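Local atomic coordinates of bromo domain-containing protein (Trypanosoma brucei brucei, PDB entry 5KO4), a protein that is of unknown function but carries a bromodomain, and so probably recognises acetylated lysine in histones or other proteins. Residues Q74-Y77 / D78-E82; E82-P85 / F86-L89. All coordinates share one frame; numbering follows the deposited sequence. Where two conformers were deposited one is given.

Contact 1: Q74-Y77 / D78-E82; sequences QNCY and DYNRE
Gln74 and Asp78 face each other one turn apart near the C-terminal end of helix 62-80, the bromodomain helix that runs into the BC loop. Gln74 sets CG anti to its backbone nitrogen (chi1 -169°) and bends about CB-CG, which carries its amide toward the following turn. There NE2 donates to Asp78 OD1 at 2.9 Å. OD1 lies almost in the amide plane of Gln74, and NE2 comes to its syn side but well out of the carboxylate plane, the two planes being turned 49° apart. The other Asp78 oxygen, OD2, accepts a hydrogen bond from a water that also donates to Asn75 OD1. Since Asn75 ND2 binds His43 O, both ends of this buried amide are employed. The longer acid Glu82 reaches back from beyond the helix end: its OE2 stops 3.5 Å from Gln74 NE2 and 3.6 Å from Tyr77 CB. Its carboxylate lies obliquely beside the Tyr77 ring, the planes 39° apart. OE1 forms a salt bridge with Arg91, which also makes a cation-pi contact with Tyr77, while Tyr77 OH bonds to Glu94; both partners belong to helix 85-104. Asn80 occupies the place where bromodomains usually carry the asparagine that recognises acetyl-lysine, so a similar role here is probable. Its short side chain, with CG beside the backbone nitrogen, folds back along its own helix and brings ND2 to 3.5 Å from Cys76 SG. Cys76 O is gripped twice, from opposite faces of its carbonyl plane: by Asn80 N at 2.9 Å and, less directly, by Asn80 ND2 at 3.2 Å.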
loop_
_atom_site.group_PDB
_atom_site.type_symbol
_atom_site.label_atom_id
_atom_site.label_comp_id
_atom_site.label_asym_id
_atom_site.label_seq_id
_atom_site.Cartn_x
_atom_site.Cartn_y
_atom_site.Cartn_z
ATOM N N GLN A 74 2.120 -0.314 14.432
ATOM C CA GLN A 74 3.563 -0.131 14.518
ATOM C C GLN A 74 4.263 -0.704 13.273
ATOM O O GLN A 74 5.225 -0.108 12.780
ATOM C CB GLN A 74 4.137 -0.754 15.781
ATOM C CG GLN A 74 5.599 -0.354 16.039
ATOM C CD GLN A 74 5.747 1.144 16.165
ATOM O OE1 GLN A 74 5.028 1.806 16.938
ATOM N NE2 GLN A 74 6.681 1.739 15.416
ATOM N N ASN A 75 3.751 -1.809 12.713
ATOM C CA ASN A 75 4.340 -2.332 11.479
ATOM C C ASN A 75 4.171 -1.338 10.343
ATOM O O ASN A 75 5.085 -1.159 9.539
ATOM C CB ASN A 75 3.703 -3.663 11.090
ATOM C CG ASN A 75 4.170 -4.816 11.926
ATOM O OD1 ASN A 75 5.177 -4.737 12.644
ATOM N ND2 ASN A 75 3.466 -5.938 11.818
ATOM N N CYS A 76 3.043 -0.644 10.303
ATOM C CA CYS A 76 2.847 0.392 9.299
ATOM C C CYS A 76 3.899 1.482 9.455
ATOM O O CYS A 76 4.502 1.906 8.466
ATOM C CB CYS A 76 1.449 0.972 9.396
ATOM S SG CYS A 76 1.145 2.350 8.261
ATOM N N TYR A 77 4.132 1.935 10.684
ATOM C CA TYR A 77 5.112 2.995 10.884
ATOM C C TYR A 77 6.485 2.530 10.485
ATOM O O TYR A 77 7.235 3.293 9.879
ATOM C CB TYR A 77 5.126 3.497 12.334
ATOM C CG TYR A 77 3.769 3.856 12.918
ATOM C CD1 TYR A 77 2.729 4.299 12.107
ATOM C CD2 TYR A 77 3.492 3.638 14.261
ATOM C CE1 TYR A 77 1.457 4.548 12.629
ATOM C CE2 TYR A 77 2.226 3.880 14.790
ATOM C CZ TYR A 77 1.203 4.298 13.960
ATOM O OH TYR A 77 -0.061 4.521 14.462
ATOM N N ASP A 78 6.830 1.293 10.789
ATOM C CA ASP A 78 8.171 0.799 10.499
ATOM C C ASP A 78 8.382 0.591 8.998
ATOM O O ASP A 78 9.461 0.878 8.506
ATOM C CB ASP A 78 8.422 -0.506 11.257
ATOM C CG ASP A 78 8.450 -0.324 12.773
ATOM O OD1 ASP A 78 8.358 0.836 13.237
ATOM O OD2 ASP A 78 8.490 -1.340 13.486
ATOM N N TYR A 79 7.373 0.128 8.272
ATOM C CA TYR A 79 7.517 -0.143 6.849
ATOM C C TYR A 79 7.429 1.146 6.017
ATOM O O TYR A 79 8.249 1.376 5.125
ATOM C CB TYR A 79 6.429 -1.137 6.408
ATOM C CG TYR A 79 6.534 -1.549 4.959
ATOM C CD1 TYR A 79 7.458 -2.500 4.555
ATOM C CD2 TYR A 79 5.663 -1.037 4.007
ATOM C CE1 TYR A 79 7.525 -2.924 3.232
ATOM C CE2 TYR A 79 5.761 -1.400 2.674
ATOM C CZ TYR A 79 6.671 -2.368 2.290
ATOM O OH TYR A 79 6.721 -2.723 0.964
ATOM N N ASN A 80 6.420 1.975 6.285
ATOM C CA ASN A 80 6.180 3.190 5.497
ATOM C C ASN A 80 6.866 4.437 6.052
ATOM O O ASN A 80 6.865 5.478 5.390
ATOM C CB ASN A 80 4.691 3.449 5.448
ATOM C CG ASN A 80 3.944 2.308 4.803
ATOM O OD1 ASN A 80 4.071 2.078 3.607
ATOM N ND2 ASN A 80 3.190 1.525 5.595
ATOM N N ARG A 81 7.444 4.325 7.262
ATOM C CA ARG A 81 8.004 5.418 8.068
ATOM C C ARG A 81 6.876 6.094 8.816
ATOM O O ARG A 81 5.713 6.058 8.395
ATOM C CB ARG A 81 8.835 6.435 7.274
ATOM C CG ARG A 81 9.960 5.806 6.441
ATOM C CD ARG A 81 10.998 5.026 7.247
ATOM N NE ARG A 81 11.803 5.929 8.071
ATOM C CZ ARG A 81 13.026 5.676 8.524
ATOM N NH1 ARG A 81 13.627 4.525 8.234
ATOM N NH2 ARG A 81 13.670 6.583 9.250
ATOM N N GLU A 82 7.214 6.696 9.947
ATOM C CA GLU A 82 6.245 7.272 10.878
ATOM C C GLU A 82 5.484 8.398 10.264
ATOM O O GLU A 82 4.265 8.456 10.405
ATOM C CB GLU A 82 6.958 7.782 12.128
ATOM C CG GLU A 82 7.681 6.701 12.922
ATOM C CD GLU A 82 6.952 6.129 14.117
ATOM O OE1 GLU A 82 5.957 6.741 14.584
ATOM O OE2 GLU A 82 7.412 5.081 14.623
HETATM O O HOH W 1 6.584 -3.084 14.369
#

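Contact 2: E82-P85 / F86-L89; sequences EESP and FSTL
Ser87 packs back against Glu82 and Ser84 where the bromodomain BC loop enters helix 85-104, with Ser84 at the N-cap position and Pro85 beginning the helix. CB of Ser87 lies 3.1 Å from Glu82 O and 3.4 Å from Ser84 OG. From there the chain turns its hydroxyl beside the backbone nitrogen (chi1 -68°), and OG comes to 3.1 Å from Ser84 OG. Arg81 O is hydrogen-bonded to both serine hydroxyls, so two short polar side chains, both buried, tie the helix start to the residue just after the preceding helix. Proline suits the first turn, where its missing N-H costs no helical bond; its ring packs on Tyr79 of the second subunit. Next to it, Phe86 directs its ring away from the loop to touch Ile26 and Asn80, and Asn80 of the second subunit as well. Thr88 was modelled in two conformers; in the one described, its hydroxyl OG1 donates to Pro85 O at 2.7 Å, a bond that is doubtful for the residue as a whole. The regular helical bonding starts with Thr88 N, which donates to Ser84 O at 3.0 Å from nearly along the C=O axis.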
loop_
_atom_site.group_PDB
_atom_site.type_symbol
_atom_site.label_atom_id
_atom_site.label_comp_id
_atom_site.label_asym_id
_atom_site.label_seq_id
_atom_site.Cartn_x
_atom_site.Cartn_y
_atom_site.Cartn_z
ATOM N N GLU A 82 7.214 6.696 9.947
ATOM C CA GLU A 82 6.245 7.272 10.878
ATOM C C GLU A 82 5.484 8.398 10.264
ATOM O O GLU A 82 4.265 8.456 10.405
ATOM C CB GLU A 82 6.958 7.782 12.128
ATOM C CG GLU A 82 7.681 6.701 12.922
ATOM C CD GLU A 82 6.952 6.129 14.117
ATOM O OE1 GLU A 82 5.957 6.741 14.584
ATOM O OE2 GLU A 82 7.412 5.081 14.623
ATOM N N GLU A 83 6.191 9.342 9.632
ATOM C CA GLU A 83 5.551 10.468 8.967
ATOM C C GLU A 83 5.370 10.108 7.512
ATOM O O GLU A 83 6.300 10.242 6.707
ATOM C CB GLU A 83 6.372 11.738 9.112
ATOM C CG GLU A 83 6.431 12.258 10.532
ATOM C CD GLU A 83 6.992 13.662 10.597
ATOM O OE1 GLU A 83 8.229 13.813 10.480
ATOM O OE2 GLU A 83 6.184 14.618 10.615
ATOM N N SER A 84 4.199 9.579 7.179
ATOM C CA SER A 84 3.872 9.195 5.808
ATOM C C SER A 84 2.364 9.101 5.651
ATOM O O SER A 84 1.663 8.894 6.639
ATOM C CB SER A 84 4.500 7.853 5.469
ATOM O OG SER A 84 3.843 6.793 6.143
ATOM N N PRO A 85 1.828 9.163 4.422
ATOM C CA PRO A 85 0.368 9.085 4.268
ATOM C C PRO A 85 -0.233 7.750 4.754
ATOM O O PRO A 85 -1.283 7.751 5.389
ATOM C CB PRO A 85 0.176 9.282 2.768
ATOM C CG PRO A 85 1.311 10.121 2.368
ATOM C CD PRO A 85 2.467 9.571 3.159
ATOM N N PHE A 86 0.439 6.605 4.525
ATOM C CA PHE A 86 -0.105 5.363 5.075
ATOM C C PHE A 86 -0.188 5.442 6.612
ATOM O O PHE A 86 -1.169 5.007 7.229
ATOM C CB PHE A 86 0.760 4.164 4.684
ATOM C CG PHE A 86 0.493 3.624 3.302
ATOM C CD1 PHE A 86 -0.687 2.968 3.018
ATOM C CD2 PHE A 86 1.434 3.758 2.290
ATOM C CE1 PHE A 86 -0.919 2.438 1.748
ATOM C CE2 PHE A 86 1.201 3.225 1.028
ATOM C CZ PHE A 86 0.017 2.593 0.757
ATOM N N SER A 87 0.865 5.986 7.235
ATOM C CA SER A 87 0.923 6.083 8.676
ATOM C C SER A 87 -0.110 7.080 9.232
ATOM O O SER A 87 -0.514 6.924 10.364
ATOM C CB SER A 87 2.317 6.449 9.122
ATOM O OG SER A 87 3.149 5.338 8.829
ATOM N N THR A 88 -0.556 8.089 8.440
ATOM C CA THR A 88 -1.604 8.993 8.952
ATOM C C THR A 88 -2.870 8.209 9.242
ATOM O O THR A 88 -3.491 8.445 10.273
ATOM C CB THR A 88 -1.914 10.190 8.022
ATOM O OG1 THR A 88 -2.477 9.739 6.777
ATOM C CG2 THR A 88 -0.713 11.039 7.756
ATOM N N LEU A 89 -3.254 7.274 8.365
ATOM C CA LEU A 89 -4.462 6.463 8.611
ATOM C C LEU A 89 -4.219 5.526 9.815
ATOM O O LEU A 89 -5.055 5.443 10.721
ATOM C CB LEU A 89 -4.833 5.628 7.387
ATOM C CG LEU A 89 -5.989 4.638 7.614
ATOM C CD1 LEU A 89 -7.275 5.368 8.083
ATOM C CD2 LEU A 89 -6.238 3.802 6.369
#

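Contacts 1 and 2 follow directly along the chain and share Glu82: the first closes helix 62-80, and the second opens helix 85-104. Both are partly buried. Contact 1 has a buried side of Asn75, Cys76, Tyr77, Tyr79 and Asn80 and an outer side of Asp78, Arg81 and Glu82, with Gln74 partly exposed, whereas contact 2 buries Ser84, Phe86 and Ser87 and exposes Glu82 and Thr88. Charged and amide groups dominate the first; small hydroxyls and a proline serve the helix start in the second. The two also meet through side chains, Cys76 SG and Tyr77 CD1 both packing on Ser87 OG. Both touch the second subunit.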